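Local coordinates for microcin B17-processing protein McbD (Escherichia coli str. K-12 substr. MG1655, PDB 6GRH) that is needed to turn the inactive microcin B17 precursor peptide into the active antibiotic, and belongs to the YcaO cyclodehydratase family, at residues F114-L119 with D336-Y341; G155-A160 with L351-K356. The protein carries 1 engineered substitution. One frame throughout, in Å; residues are numbered along the deposited sequence.

In the fold
Following the chain from the N terminus, the first segment met is 114-119, the end of strand 108-115 and the turn after it, which forms the first half of contact 1. The chain goes on to strand 151-154 and the start of helix 157-180, where 155-160 supplies the first half of contact 2. Some 175 residues later, 336-341, leading into strand 339-347, closes contact 1, and strand 350-358, next in the chain, closes contact 2. The two long loops therefore cross. Both closing strands are antiparallel neighbours in one sheet, and the contacts, with centres about 15 Å apart, meet there: Tyr341 N lies 2.8 Å from Lys356 O, probably hydrogen-bonded. Contact 1 joins strand to strand; contact 2 lays a helix start against the sheet.

Contact 1 of 2, residues F114-L119 with D336-Y341; sequences FNLFSL and DNIFVY
With chi1 at 59°, Phe114 places its ring between its own backbone N and carbonyl carbon, folded over Val340, while Asn115, its CG anti to the backbone N (chi1 -180°), extends its amide to the carbonyl of Asp336. Val340 CB sits over one face of the Phe114 ring, 3.9 Å from the centroid, in a CH-pi contact, and its methyls meet the ring's outer carbons. The Asn115 amide works at both ends. Asn115 ND2 gives a 2.8 Å hydrogen bond to Asp336 O, nearly in line with that C=O, and OD1 accepts from the backbone N of Phe117 and Ser118, which arrive from opposite faces of its plane. With both ends engaged, the amide's rotation is fixed. The amide also stands almost perpendicular to the Phe339 ring, with Asn115 ND2 3.8 Å from Phe339 CE1.

This is the end of an antiparallel strand pair, 108-115 against 339-347. Phe114 and Val340 form a hydrogen-bonded pair (Val340 N to Phe114 O, 2.8 Å), and Asn115 and Phe339 the non-hydrogen-bonded pair beside it. Asn115 then starts an Asx turn that carries the chain out of the strand, yet Leu116 N still reaches Ile338 O at 2.8 Å, with an N-H...O angle of 172°.

Past the bridge, Leu116 CD2 packs alongside Ile338 CG2, and its CD1 touches Val340 CG2. Ile338 CD1 meets the edge of the Phe117 ring, 3.6 Å from Phe117 CZ. Helix 327-334 covers this apolar patch through Leu328 and Leu331, while Phe114 also packs on Leu28 of the neighbouring McbB chain.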
loop_
_atom_site.group_PDB
_atom_site.type_symbol
_atom_site.label_atom_id
_atom_site.label_comp_id
_atom_site.label_asym_id
_atom_site.label_seq_id
_atom_site.Cartn_x
_atom_site.Cartn_y
_atom_site.Cartn_z
ATOM N N PHE E 114 20.038 9.431 -49.445
ATOM C CA PHE E 114 19.790 8.665 -50.662
ATOM C C PHE E 114 18.655 9.269 -51.459
ATOM O O PHE E 114 17.783 9.927 -50.897
ATOM C CB PHE E 114 19.543 7.179 -50.352
ATOM C CG PHE E 114 18.373 6.904 -49.440
ATOM C CD1 PHE E 114 17.077 6.744 -49.962
ATOM C CD2 PHE E 114 18.563 6.726 -48.077
ATOM C CE1 PHE E 114 16.001 6.457 -49.124
ATOM C CE2 PHE E 114 17.490 6.447 -47.244
ATOM C CZ PHE E 114 16.207 6.299 -47.773
ATOM N N ASN E 115 18.684 9.062 -52.771
ATOM C CA ASN E 115 17.622 9.532 -53.654
ATOM C C ASN E 115 16.343 8.741 -53.355
ATOM O O ASN E 115 16.349 7.508 -53.338
ATOM C CB ASN E 115 18.055 9.384 -55.129
ATOM C CG ASN E 115 16.993 9.860 -56.120
ATOM O OD1 ASN E 115 15.990 9.180 -56.367
ATOM N ND2 ASN E 115 17.227 11.020 -56.716
ATOM N N LEU E 116 15.250 9.459 -53.125
ATOM C CA LEU E 116 13.971 8.858 -52.734
ATOM C C LEU E 116 13.468 7.767 -53.705
ATOM O O LEU E 116 12.841 6.795 -53.278
ATOM C CB LEU E 116 12.904 9.953 -52.603
ATOM C CG LEU E 116 11.480 9.558 -52.198
ATOM C CD1 LEU E 116 11.476 8.963 -50.813
ATOM C CD2 LEU E 116 10.542 10.765 -52.242
ATOM N N PHE E 117 13.758 7.931 -54.988
ATOM C CA PHE E 117 13.233 7.042 -56.024
ATOM C C PHE E 117 14.203 5.930 -56.434
ATOM O O PHE E 117 13.789 4.781 -56.582
ATOM C CB PHE E 117 12.832 7.861 -57.242
ATOM C CG PHE E 117 12.025 9.080 -56.903
ATOM C CD1 PHE E 117 10.744 8.945 -56.403
ATOM C CD2 PHE E 117 12.560 10.354 -57.066
ATOM C CE1 PHE E 117 9.994 10.067 -56.079
ATOM C CE2 PHE E 117 11.822 11.478 -56.745
ATOM C CZ PHE E 117 10.532 11.337 -56.258
ATOM N N SER E 118 15.476 6.259 -56.635
ATOM C CA SER E 118 16.470 5.274 -57.102
ATOM C C SER E 118 17.220 4.564 -55.965
ATOM O O SER E 118 17.900 3.567 -56.211
ATOM C CB SER E 118 17.494 5.964 -58.009
ATOM O OG SER E 118 18.368 6.773 -57.244
ATOM N N LEU E 119 17.105 5.088 -54.739
ATOM C CA LEU E 119 17.922 4.679 -53.592
ATOM C C LEU E 119 19.433 4.876 -53.783
ATOM O O LEU E 119 20.219 4.346 -52.998
ATOM C CB LEU E 119 17.602 3.237 -53.139
ATOM C CG LEU E 119 16.111 2.938 -52.943
ATOM C CD1 LEU E 119 15.942 1.527 -52.398
ATOM C CD2 LEU E 119 15.456 3.969 -52.025
ATOM N N ASP E 336 13.048 14.339 -60.187
ATOM C CA ASP E 336 13.848 13.206 -59.698
ATOM C C ASP E 336 14.732 13.577 -58.497
ATOM O O ASP E 336 15.279 12.688 -57.854
ATOM C CB ASP E 336 14.748 12.637 -60.815
ATOM C CG ASP E 336 13.952 12.077 -62.005
ATOM O OD1 ASP E 336 12.772 11.729 -61.816
ATOM O OD2 ASP E 336 14.489 11.990 -63.143
ATOM N N ASN E 337 14.872 14.881 -58.215
ATOM C CA ASN E 337 15.798 15.404 -57.215
ATOM C C ASN E 337 15.132 15.577 -55.849
ATOM O O ASN E 337 14.950 16.699 -55.366
ATOM C CB ASN E 337 16.382 16.743 -57.688
ATOM C CG ASN E 337 17.236 16.595 -58.918
ATOM O OD1 ASN E 337 18.047 15.674 -59.003
ATOM N ND2 ASN E 337 17.058 17.497 -59.891
ATOM N N ILE E 338 14.759 14.449 -55.251
ATOM C CA ILE E 338 14.205 14.413 -53.904
ATOM C C ILE E 338 15.048 13.403 -53.136
ATOM O O ILE E 338 15.233 12.260 -53.585
ATOM C CB ILE E 338 12.717 14.011 -53.866
ATOM C CG1 ILE E 338 11.898 14.885 -54.811
ATOM C CG2 ILE E 338 12.168 14.138 -52.447
ATOM C CD1 ILE E 338 10.401 14.611 -54.789
ATOM N N PHE E 339 15.536 13.834 -51.979
ATOM C CA PHE E 339 16.541 13.110 -51.222
ATOM C C PHE E 339 16.061 12.886 -49.807
ATOM O O PHE E 339 15.274 13.668 -49.273
ATOM C CB PHE E 339 17.865 13.901 -51.226
ATOM C CG PHE E 339 18.308 14.252 -52.596
ATOM C CD1 PHE E 339 18.846 13.276 -53.417
ATOM C CD2 PHE E 339 18.062 15.519 -53.115
ATOM C CE1 PHE E 339 19.178 13.567 -54.726
ATOM C CE2 PHE E 339 18.414 15.823 -54.405
ATOM C CZ PHE E 339 18.976 14.846 -55.219
ATOM N N VAL E 340 16.546 11.805 -49.216
ATOM C CA VAL E 340 16.248 11.473 -47.857
ATOM C C VAL E 340 17.551 11.543 -47.074
ATOM O O VAL E 340 18.416 10.679 -47.231
ATOM C CB VAL E 340 15.673 10.052 -47.757
ATOM C CG1 VAL E 340 15.291 9.746 -46.328
ATOM C CG2 VAL E 340 14.483 9.867 -48.700
ATOM N N TYR E 341 17.681 12.565 -46.222
ATOM C CA TYR E 341 18.688 12.542 -45.181
ATOM C C TYR E 341 18.253 11.525 -44.165
ATOM O O TYR E 341 17.054 11.442 -43.827
ATOM C CB TYR E 341 18.820 13.892 -44.477
ATOM C CG TYR E 341 19.499 13.785 -43.143
ATOM C CD1 TYR E 341 20.874 13.678 -43.055
ATOM C CD2 TYR E 341 18.762 13.784 -41.971
ATOM C CE1 TYR E 341 21.511 13.591 -41.832
ATOM C CE2 TYR E 341 19.375 13.657 -40.725
ATOM C CZ TYR E 341 20.751 13.568 -40.653
ATOM O OH TYR E 341 21.357 13.448 -39.420
#

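Contact 2 of 2, residues G155-A160 with L351-K356; sequences GSLNDA and LVWYTK. With EDO (1,2-ethanediol), chain Q.
Leu157 lies over one face of the Trp353 indole: its CB is 3.9 Å from the centroid of the six-membered ring, a CH-pi contact close to the ring normal. CD1 continues across to Trp353 CE3, and the backbone N of Leu157 stands above the five-membered ring, 3.5 Å from CD1 of Trp353. One turn on, Ala160 CB rests on Trp353 CB and lies 3.4 Å from Thr355 OG1. That hydroxyl, set by chi1 48° between its own backbone N and carbonyl carbon, has Ser164 OG as its stronger partner; its bond to Ala160 O is weak.

At the edge of the indole, NE1 of Trp353 donates to O2 of a 1,2-ethanediol (2.8 Å), probably from the crystallisation liquor. O1 of the diol accepts from Leu351 N and sits to one side of the Leu351 and Gly155 carbonyl oxygens, within hydrogen-bonding distance of each.

Behind this shell, Ser156 is the N-cap of helix 157-180, its OG accepting from Asp159 N at 3.1 Å. Glu19 of the neighbouring McbB chain accepts from Leu157 N and also binds the diol. Gly155 O and Leu351 O are two acceptors only 3.0 Å apart; O1 has one proton for both, its direction not settled, and in this crystal the diol may ease their repulsion.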
loop_
_atom_site.group_PDB
_atom_site.type_symbol
_atom_site.label_atom_id
_atom_site.label_comp_id
_atom_site.label_asym_id
_atom_site.label_seq_id
_atom_site.Cartn_x
_atom_site.Cartn_y
_atom_site.Cartn_z
ATOM N N GLY E 155 10.583 4.598 -35.021
ATOM C CA GLY E 155 11.228 3.306 -34.790
ATOM C C GLY E 155 11.512 2.432 -35.998
ATOM O O GLY E 155 12.210 1.423 -35.879
ATOM N N SER E 156 10.996 2.801 -37.169
ATOM C CA SER E 156 11.336 2.101 -38.422
ATOM C C SER E 156 11.627 3.124 -39.501
ATOM O O SER E 156 11.047 4.218 -39.510
ATOM C CB SER E 156 10.237 1.109 -38.844
ATOM O OG SER E 156 9.140 1.705 -39.521
ATOM N N LEU E 157 12.571 2.779 -40.376
ATOM C CA LEU E 157 12.940 3.647 -41.482
ATOM C C LEU E 157 11.736 3.974 -42.383
ATOM O O LEU E 157 11.542 5.137 -42.740
ATOM C CB LEU E 157 14.081 3.025 -42.284
ATOM C CG LEU E 157 14.547 3.736 -43.539
ATOM C CD1 LEU E 157 14.868 5.201 -43.301
ATOM C CD2 LEU E 157 15.760 2.994 -44.075
ATOM N N ASN E 158 10.920 2.965 -42.718
ATOM C CA ASN E 158 9.726 3.198 -43.558
ATOM C C ASN E 158 8.738 4.154 -42.893
ATOM O O ASN E 158 8.217 5.039 -43.553
ATOM C CB ASN E 158 8.989 1.895 -43.889
ATOM C CG ASN E 158 9.624 1.128 -45.023
ATOM O OD1 ASN E 158 9.602 -0.106 -45.015
ATOM N ND2 ASN E 158 10.167 1.836 -46.028
ATOM N N ASP E 159 8.490 3.981 -41.593
ATOM C CA ASP E 159 7.633 4.911 -40.861
ATOM C C ASP E 159 8.239 6.328 -40.763
ATOM O O ASP E 159 7.510 7.311 -40.847
ATOM C CB ASP E 159 7.271 4.375 -39.475
ATOM C CG ASP E 159 6.352 3.160 -39.533
ATOM O OD1 ASP E 159 5.676 2.915 -40.549
ATOM O OD2 ASP E 159 6.314 2.417 -38.549
ATOM N N ALA E 160 9.555 6.441 -40.617
ATOM C CA ALA E 160 10.188 7.773 -40.574
ATOM C C ALA E 160 10.042 8.443 -41.947
ATOM O O ALA E 160 9.633 9.610 -42.022
ATOM C CB ALA E 160 11.659 7.699 -40.125
ATOM N N LEU E 351 16.628 -0.029 -33.660
ATOM C CA LEU E 351 17.164 1.221 -34.194
ATOM C C LEU E 351 16.033 2.225 -34.215
ATOM O O LEU E 351 14.894 1.866 -34.546
ATOM C CB LEU E 351 17.685 1.030 -35.614
ATOM C CG LEU E 351 18.966 0.228 -35.706
ATOM C CD1 LEU E 351 19.231 -0.176 -37.127
ATOM C CD2 LEU E 351 20.148 1.017 -35.177
ATOM N N VAL E 352 16.342 3.447 -33.835
ATOM C CA VAL E 352 15.472 4.596 -34.077
ATOM C C VAL E 352 16.088 5.388 -35.233
ATOM O O VAL E 352 17.313 5.356 -35.422
ATOM C CB VAL E 352 15.249 5.448 -32.826
ATOM C CG1 VAL E 352 14.622 4.595 -31.704
ATOM C CG2 VAL E 352 16.534 6.176 -32.331
ATOM N N TRP E 353 15.219 6.098 -35.972
ATOM C CA TRP E 353 15.516 6.705 -37.270
ATOM C C TRP E 353 15.150 8.173 -37.263
ATOM O O TRP E 353 14.069 8.551 -36.770
ATOM C CB TRP E 353 14.725 5.999 -38.351
ATOM C CG TRP E 353 15.205 4.604 -38.493
ATOM C CD1 TRP E 353 14.781 3.517 -37.793
ATOM C CD2 TRP E 353 16.269 4.165 -39.323
ATOM N NE1 TRP E 353 15.510 2.420 -38.153
ATOM C CE2 TRP E 353 16.439 2.792 -39.084
ATOM C CE3 TRP E 353 17.107 4.805 -40.253
ATOM C CZ2 TRP E 353 17.388 2.032 -39.760
ATOM C CZ3 TRP E 353 18.063 4.042 -40.924
ATOM C CH2 TRP E 353 18.179 2.672 -40.684
ATOM N N TYR E 354 16.049 8.988 -37.794
ATOM C CA TYR E 354 15.796 10.402 -38.039
ATOM C C TYR E 354 15.883 10.573 -39.543
ATOM O O TYR E 354 16.829 10.043 -40.172
ATOM C CB TYR E 354 16.851 11.277 -37.372
ATOM C CG TYR E 354 17.147 10.923 -35.944
ATOM C CD1 TYR E 354 18.064 9.930 -35.630
ATOM C CD2 TYR E 354 16.527 11.598 -34.896
ATOM C CE1 TYR E 354 18.352 9.605 -34.292
ATOM C CE2 TYR E 354 16.792 11.286 -33.569
ATOM C CZ TYR E 354 17.714 10.306 -33.268
ATOM O OH TYR E 354 17.990 10.010 -31.949
ATOM N N THR E 355 14.911 11.262 -40.127
ATOM C CA THR E 355 14.921 11.490 -41.567
ATOM C C THR E 355 14.495 12.912 -41.872
ATOM O O THR E 355 13.717 13.502 -41.119
ATOM C CB THR E 355 13.954 10.556 -42.332
ATOM O OG1 THR E 355 12.683 10.574 -41.688
ATOM C CG2 THR E 355 14.480 9.136 -42.387
ATOM N N LYS E 356 14.968 13.430 -43.005
ATOM C CA LYS E 356 14.437 14.669 -43.578
ATOM C C LYS E 356 14.405 14.535 -45.092
ATOM O O LYS E 356 15.413 14.178 -45.720
ATOM C CB LYS E 356 15.271 15.890 -43.179
ATOM C CG LYS E 356 14.712 17.250 -43.652
ATOM C CD LYS E 356 15.735 18.339 -43.387
ATOM C CE LYS E 356 15.372 19.730 -43.907
ATOM N NZ LYS E 356 14.354 20.382 -43.046
HETATM C C1 EDO Q . 14.265 -1.845 -35.819
HETATM O O1 EDO Q . 14.083 -0.653 -35.047
HETATM C C2 EDO Q . 15.049 -1.510 -37.086
HETATM O O2 EDO Q . 14.722 -0.205 -37.579
#